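Local structure of SnoaL-like domain-containing protein (Novosphingobium aromaticivorans, 2RFR) at residues L14-Y28 / L85-A99. The protein is of unknown function, but its NTF2-like, cystatin-like fold places it in the SnoaL-like family, whose members commonly bind small molecules in a cavity. Numbering follows the deposited sequence.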
loop_
_atom_site.group_PDB
_atom_site.type_symbol
_atom_site.label_atom_id
_atom_site.label_comp_id
_atom_site.label_asym_id
_atom_site.label_seq_id
_atom_site.Cartn_x
_atom_site.Cartn_y
_atom_site.Cartn_z
ATOM N N LEU A 14 -17.143 -9.635 7.268
ATOM C CA LEU A 14 -16.386 -9.685 6.023
ATOM C C LEU A 14 -15.354 -8.580 5.959
ATOM O O LEU A 14 -14.224 -8.794 5.559
ATOM C CB LEU A 14 -17.344 -9.622 4.830
ATOM C CG LEU A 14 -16.655 -9.737 3.484
ATOM C CD1 LEU A 14 -15.725 -10.968 3.442
ATOM C CD2 LEU A 14 -17.665 -9.795 2.318
ATOM N N LEU A 15 -15.716 -7.363 6.354
ATOM C CA LEU A 15 -14.753 -6.254 6.429
ATOM C C LEU A 15 -13.669 -6.570 7.416
ATOM O O LEU A 15 -12.498 -6.284 7.161
ATOM C CB LEU A 15 -15.419 -4.927 6.758
ATOM C CG LEU A 15 -16.230 -4.252 5.670
ATOM C CD1 LEU A 15 -16.729 -2.949 6.276
ATOM C CD2 LEU A 15 -15.380 -3.962 4.464
ATOM N N GLU A 16 -14.024 -7.129 8.566
ATOM C CA GLU A 16 -13.020 -7.510 9.556
ATOM C C GLU A 16 -12.057 -8.547 9.029
ATOM O O GLU A 16 -10.866 -8.493 9.288
ATOM C CB GLU A 16 -13.680 -7.981 10.861
ATOM C CG GLU A 16 -14.382 -6.850 11.600
ATOM C CD GLU A 16 -15.249 -7.361 12.732
ATOM O OE1 GLU A 16 -15.813 -8.461 12.655
ATOM O OE2 GLU A 16 -15.419 -6.659 13.754
ATOM N N ASP A 17 -12.573 -9.514 8.317
ATOM C CA ASP A 17 -11.754 -10.578 7.721
ATOM C C ASP A 17 -10.729 -9.951 6.774
ATOM O O ASP A 17 -9.538 -10.261 6.842
ATOM C CB ASP A 17 -12.655 -11.552 6.937
ATOM C CG ASP A 17 -13.502 -12.448 7.795
ATOM O OD1 ASP A 17 -13.215 -12.655 8.979
ATOM O OD2 ASP A 17 -14.433 -13.008 7.181
ATOM N N ARG A 18 -11.181 -9.066 5.886
ATOM C CA ARG A 18 -10.309 -8.460 4.910
ATOM C C ARG A 18 -9.266 -7.598 5.587
ATOM O O ARG A 18 -8.096 -7.611 5.188
ATOM C CB ARG A 18 -11.137 -7.629 3.951
ATOM C CG ARG A 18 -12.042 -8.472 3.063
ATOM C CD ARG A 18 -12.989 -7.612 2.195
ATOM N NE ARG A 18 -12.218 -6.785 1.299
ATOM C CZ ARG A 18 -11.650 -7.240 0.177
ATOM N NH1 ARG A 18 -11.896 -8.449 -0.230
ATOM N NH2 ARG A 18 -10.915 -6.452 -0.572
ATOM N N GLU A 19 -9.646 -6.869 6.621
ATOM C CA GLU A 19 -8.711 -6.005 7.299
ATOM C C GLU A 19 -7.673 -6.841 8.057
ATOM O O GLU A 19 -6.485 -6.461 8.136
ATOM C CB GLU A 19 -9.490 -4.983 8.150
ATOM C CG GLU A 19 -8.693 -4.152 9.082
ATOM C CD GLU A 19 -7.786 -3.244 8.406
ATOM O OE1 GLU A 19 -7.953 -2.975 7.226
ATOM O OE2 GLU A 19 -6.938 -2.730 9.134
ATOM N N GLU A 20 -8.072 -7.971 8.630
ATOM C CA GLU A 20 -7.135 -8.867 9.309
ATOM C C GLU A 20 -6.135 -9.450 8.359
ATOM O O GLU A 20 -4.947 -9.519 8.696
ATOM C CB GLU A 20 -7.873 -10.000 10.003
ATOM C CG GLU A 20 -7.620 -10.262 11.394
ATOM C CD GLU A 20 -8.403 -11.427 11.980
ATOM O OE1 GLU A 20 -9.640 -11.354 12.143
ATOM O OE2 GLU A 20 -7.711 -12.408 12.251
ATOM N N ILE A 21 -6.597 -9.860 7.209
ATOM C CA ILE A 21 -5.706 -10.449 6.200
ATOM C C ILE A 21 -4.713 -9.366 5.713
ATOM O O ILE A 21 -3.516 -9.639 5.603
ATOM C CB ILE A 21 -6.530 -11.037 5.077
ATOM C CG1 ILE A 21 -7.275 -12.262 5.568
ATOM C CG2 ILE A 21 -5.636 -11.359 3.846
ATOM C CD1 ILE A 21 -8.474 -12.668 4.706
ATOM N N ARG A 22 -5.197 -8.160 5.440
ATOM C CA ARG A 22 -4.301 -7.084 5.031
ATOM C C ARG A 22 -3.271 -6.771 6.097
ATOM O O ARG A 22 -2.102 -6.456 5.793
ATOM C CB ARG A 22 -5.120 -5.865 4.615
ATOM C CG ARG A 22 -5.821 -6.099 3.266
ATOM C CD ARG A 22 -6.445 -4.844 2.778
ATOM N NE ARG A 22 -6.654 -4.952 1.320
ATOM C CZ ARG A 22 -7.815 -5.252 0.781
ATOM N NH1 ARG A 22 -8.877 -5.451 1.563
ATOM N NH2 ARG A 22 -7.972 -5.337 -0.534
ATOM N N GLU A 23 -3.675 -6.810 7.369
ATOM C CA GLU A 23 -2.766 -6.575 8.485
ATOM C C GLU A 23 -1.700 -7.647 8.558
ATOM O O GLU A 23 -0.518 -7.312 8.765
ATOM C CB GLU A 23 -3.591 -6.376 9.798
ATOM C CG GLU A 23 -2.837 -6.159 11.018
ATOM C CD GLU A 23 -2.132 -4.817 11.135
ATOM O OE1 GLU A 23 -2.549 -3.700 10.633
ATOM O OE2 GLU A 23 -1.231 -4.864 11.961
ATOM N N LEU A 24 -2.012 -8.928 8.328
ATOM C CA LEU A 24 -0.979 -9.965 8.279
ATOM C C LEU A 24 0.064 -9.635 7.242
ATOM O O LEU A 24 1.264 -9.741 7.492
ATOM C CB LEU A 24 -1.569 -11.359 7.930
ATOM C CG LEU A 24 -2.425 -12.119 8.920
ATOM C CD1 LEU A 24 -2.985 -13.371 8.270
ATOM C CD2 LEU A 24 -1.572 -12.497 10.192
ATOM N N ILE A 25 -0.381 -9.315 6.042
ATOM C CA ILE A 25 0.519 -9.038 4.963
ATOM C C ILE A 25 1.376 -7.792 5.265
ATOM O O ILE A 25 2.598 -7.823 5.046
ATOM C CB ILE A 25 -0.229 -8.886 3.620
ATOM C CG1 ILE A 25 -1.032 -10.146 3.330
ATOM C CG2 ILE A 25 0.755 -8.538 2.464
ATOM C CD1 ILE A 25 -1.977 -9.981 2.106
ATOM N N ALA A 26 0.773 -6.763 5.843
ATOM C CA ALA A 26 1.486 -5.508 6.177
ATOM C C ALA A 26 2.494 -5.729 7.301
ATOM O O ALA A 26 3.439 -4.942 7.402
ATOM C CB ALA A 26 0.497 -4.442 6.531
ATOM N N ARG A 27 2.310 -6.742 8.161
ATOM C CA ARG A 27 3.272 -7.014 9.203
ATOM C C ARG A 27 4.498 -7.766 8.731
ATOM O O ARG A 27 5.511 -7.716 9.417
ATOM C CB ARG A 27 2.587 -7.859 10.311
ATOM C CG ARG A 27 1.624 -7.047 11.157
ATOM C CD ARG A 27 0.893 -7.990 12.168
ATOM N NE ARG A 27 -0.104 -7.218 12.883
ATOM N N TYR A 28 4.434 -8.469 7.598
ATOM C CA TYR A 28 5.525 -9.298 7.169
ATOM C C TYR A 28 6.814 -8.484 7.069
ATOM O O TYR A 28 7.856 -8.885 7.615
ATOM C CB TYR A 28 5.187 -9.985 5.820
ATOM C CG TYR A 28 6.359 -10.819 5.386
ATOM C CD1 TYR A 28 6.483 -12.131 5.771
ATOM C CD2 TYR A 28 7.404 -10.269 4.600
ATOM C CE1 TYR A 28 7.632 -12.860 5.458
ATOM C CE2 TYR A 28 8.551 -11.016 4.339
ATOM C CZ TYR A 28 8.648 -12.293 4.773
ATOM O OH TYR A 28 9.750 -13.085 4.558
ATOM N N LEU A 85 6.104 -4.616 0.680
ATOM C CA LEU A 85 4.950 -5.304 0.058
ATOM C C LEU A 85 3.923 -4.253 -0.239
ATOM O O LEU A 85 3.610 -3.416 0.601
ATOM C CB LEU A 85 4.386 -6.422 0.924
ATOM C CG LEU A 85 5.197 -7.720 0.894
ATOM C CD1 LEU A 85 6.591 -7.601 1.507
ATOM C CD2 LEU A 85 4.413 -8.807 1.673
ATOM N N GLY A 86 3.398 -4.287 -1.458
ATOM C CA GLY A 86 2.403 -3.324 -1.853
ATOM C C GLY A 86 1.016 -3.699 -1.368
ATOM O O GLY A 86 0.796 -4.758 -0.785
ATOM N N PRO A 87 0.053 -2.844 -1.636
ATOM C CA PRO A 87 -1.351 -3.159 -1.347
ATOM C C PRO A 87 -1.765 -4.426 -2.028
ATOM O O PRO A 87 -1.368 -4.721 -3.184
ATOM C CB PRO A 87 -2.093 -1.982 -1.991
ATOM C CG PRO A 87 -1.102 -0.852 -1.989
ATOM C CD PRO A 87 0.196 -1.537 -2.267
ATOM N N ALA A 88 -2.510 -5.226 -1.318
ATOM C CA ALA A 88 -2.966 -6.526 -1.810
ATOM C C ALA A 88 -4.389 -6.468 -2.298
ATOM O O ALA A 88 -5.228 -5.769 -1.724
ATOM C CB ALA A 88 -2.861 -7.570 -0.677
ATOM N N THR A 89 -4.680 -7.251 -3.326
ATOM C CA THR A 89 -6.069 -7.647 -3.623
ATOM C C THR A 89 -6.389 -8.844 -2.803
ATOM O O THR A 89 -5.569 -9.739 -2.735
ATOM C CB THR A 89 -6.271 -7.903 -5.134
ATOM O OG1 THR A 89 -7.625 -8.343 -5.344
ATOM C CG2 THR A 89 -5.358 -8.880 -5.716
ATOM N N VAL A 90 -7.571 -8.898 -2.188
ATOM C CA VAL A 90 -7.966 -9.963 -1.275
ATOM C C VAL A 90 -9.306 -10.490 -1.707
ATOM O O VAL A 90 -10.220 -9.700 -1.964
ATOM C CB VAL A 90 -8.009 -9.426 0.172
ATOM C CG1 VAL A 90 -8.547 -10.540 1.146
ATOM C CG2 VAL A 90 -6.645 -8.923 0.635
ATOM N N THR A 91 -9.438 -11.809 -1.745
ATOM C CA THR A 91 -10.732 -12.492 -1.936
ATOM C C THR A 91 -10.959 -13.467 -0.786
ATOM O O THR A 91 -10.143 -14.327 -0.561
ATOM C CB THR A 91 -10.753 -13.252 -3.232
ATOM O OG1 THR A 91 -10.565 -12.346 -4.321
ATOM C CG2 THR A 91 -12.101 -14.005 -3.420
ATOM N N VAL A 92 -12.047 -13.277 -0.044
ATOM C CA VAL A 92 -12.456 -14.169 1.016
ATOM C C VAL A 92 -13.555 -15.089 0.527
ATOM O O VAL A 92 -14.514 -14.638 -0.104
ATOM C CB VAL A 92 -12.926 -13.361 2.234
ATOM C CG1 VAL A 92 -13.440 -14.276 3.361
ATOM C CG2 VAL A 92 -11.839 -12.385 2.697
ATOM N N GLU A 93 -13.420 -16.368 0.826
ATOM C CA GLU A 93 -14.421 -17.373 0.532
ATOM C C GLU A 93 -14.628 -18.214 1.788
ATOM O O GLU A 93 -13.930 -19.168 2.021
ATOM C CB GLU A 93 -13.954 -18.247 -0.623
ATOM C CG GLU A 93 -13.812 -17.490 -1.934
ATOM N N GLY A 94 -15.596 -17.829 2.588
ATOM C CA GLY A 94 -15.872 -18.564 3.802
ATOM C C GLY A 94 -14.809 -18.440 4.842
ATOM O O GLY A 94 -14.619 -17.395 5.405
ATOM N N ASP A 95 -14.099 -19.537 5.078
ATOM C CA ASP A 95 -13.031 -19.625 6.068
ATOM C C ASP A 95 -11.651 -19.665 5.403
ATOM O O ASP A 95 -10.685 -19.950 6.088
ATOM C CB ASP A 95 -13.229 -20.848 6.963
ATOM C CG ASP A 95 -14.496 -20.785 7.782
ATOM O OD1 ASP A 95 -14.896 -19.655 8.149
ATOM O OD2 ASP A 95 -15.075 -21.861 8.060
ATOM N N THR A 96 -11.594 -19.421 4.105
ATOM C CA THR A 96 -10.309 -19.323 3.374
ATOM C C THR A 96 -10.256 -17.988 2.649
ATOM O O THR A 96 -11.272 -17.330 2.463
ATOM C CB THR A 96 -10.108 -20.486 2.419
ATOM O OG1 THR A 96 -11.076 -20.439 1.380
ATOM C CG2 THR A 96 -10.056 -21.881 3.169
ATOM N N ALA A 97 -9.063 -17.639 2.195
ATOM C CA ALA A 97 -8.884 -16.426 1.433
ATOM C C ALA A 97 -7.604 -16.554 0.612
ATOM O O ALA A 97 -6.721 -17.345 0.907
ATOM C CB ALA A 97 -8.770 -15.193 2.351
ATOM N N THR A 98 -7.559 -15.696 -0.402
ATOM C CA THR A 98 -6.390 -15.557 -1.304
ATOM C C THR A 98 -6.043 -14.091 -1.476
ATOM O O THR A 98 -6.964 -13.266 -1.614
ATOM C CB THR A 98 -6.708 -16.183 -2.689
ATOM O OG1 THR A 98 -7.176 -17.540 -2.514
ATOM C CG2 THR A 98 -5.459 -16.221 -3.611
ATOM N N ALA A 99 -4.753 -13.762 -1.522
ATOM C CA ALA A 99 -4.350 -12.392 -1.794
ATOM C C ALA A 99 -3.251 -12.427 -2.818
ATOM O O ALA A 99 -2.461 -13.367 -2.899
ATOM C CB ALA A 99 -3.836 -11.708 -0.519
HETATM O O HOH W 1 -13.857 -11.067 -0.757
HETATM O O HOH W 2 -3.382 -4.373 1.322
#
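Arg18 and Arg22, one turn apart on the helix, reach over to the backbone of the strand and bond to carbonyls two residues apart. NH1 of Arg18 donates to Val90 O at 2.7 Å, coming from above the carbonyl plane, 51° out of it; the bend of the side chain at chi3 turns the guanidinium back to this oxygen. Arg22 stays extended from CG to NE, and its NH2 meets Ala88 O at 3.0 Å, with a C=O...N angle of 152° and only a weak second bond from NE. Val90 packs against both guanidinium groups, CB over one face of Arg18 and CG2 over the centre of one face of Arg22, 3.9 Å from CZ. Nearer the sheet the contact is apolar. The CD1 methyl of Ile21 presses tightly on Ala97 CB at 3.5 Å and also meets Val92 CG2, while Ile21 CG2 touches Val90 CG1. One turn on, Ile25 rests CD1 on both Ala88 CB (3.8 Å) and Ala99 CB (3.7 Å), and its other branch, CG2, meets Leu85 CD2. The long N-terminal helix 5-33 thus packs on the curved mixed sheet of the cystatin-like fold; its segment 14-28 runs at 132° to 89-93, part of the strand outermost in this chain's sheet, which returns through a type II' turn into strand 96-109. Phe125 on the next strand extends the apolar floor under Ile21 and Ile25. At the turn end, Leu14 CD1 lies 3.9 Å from Val92 CB, and Asp17 is held by a salt bridge to Arg127 and a hydrogen bond to Trp132. Two waters join the arginines to the strand, one accepting from Val92 N and weakly from Arg18 NH1, the other from Ala88 N and weakly from Arg22 NE. Both guanidinium groups also form salt bridges with Glu19 and Glu23 of a neighbouring subunit, whose carboxylates probably offset the charge of the closely spaced arginines.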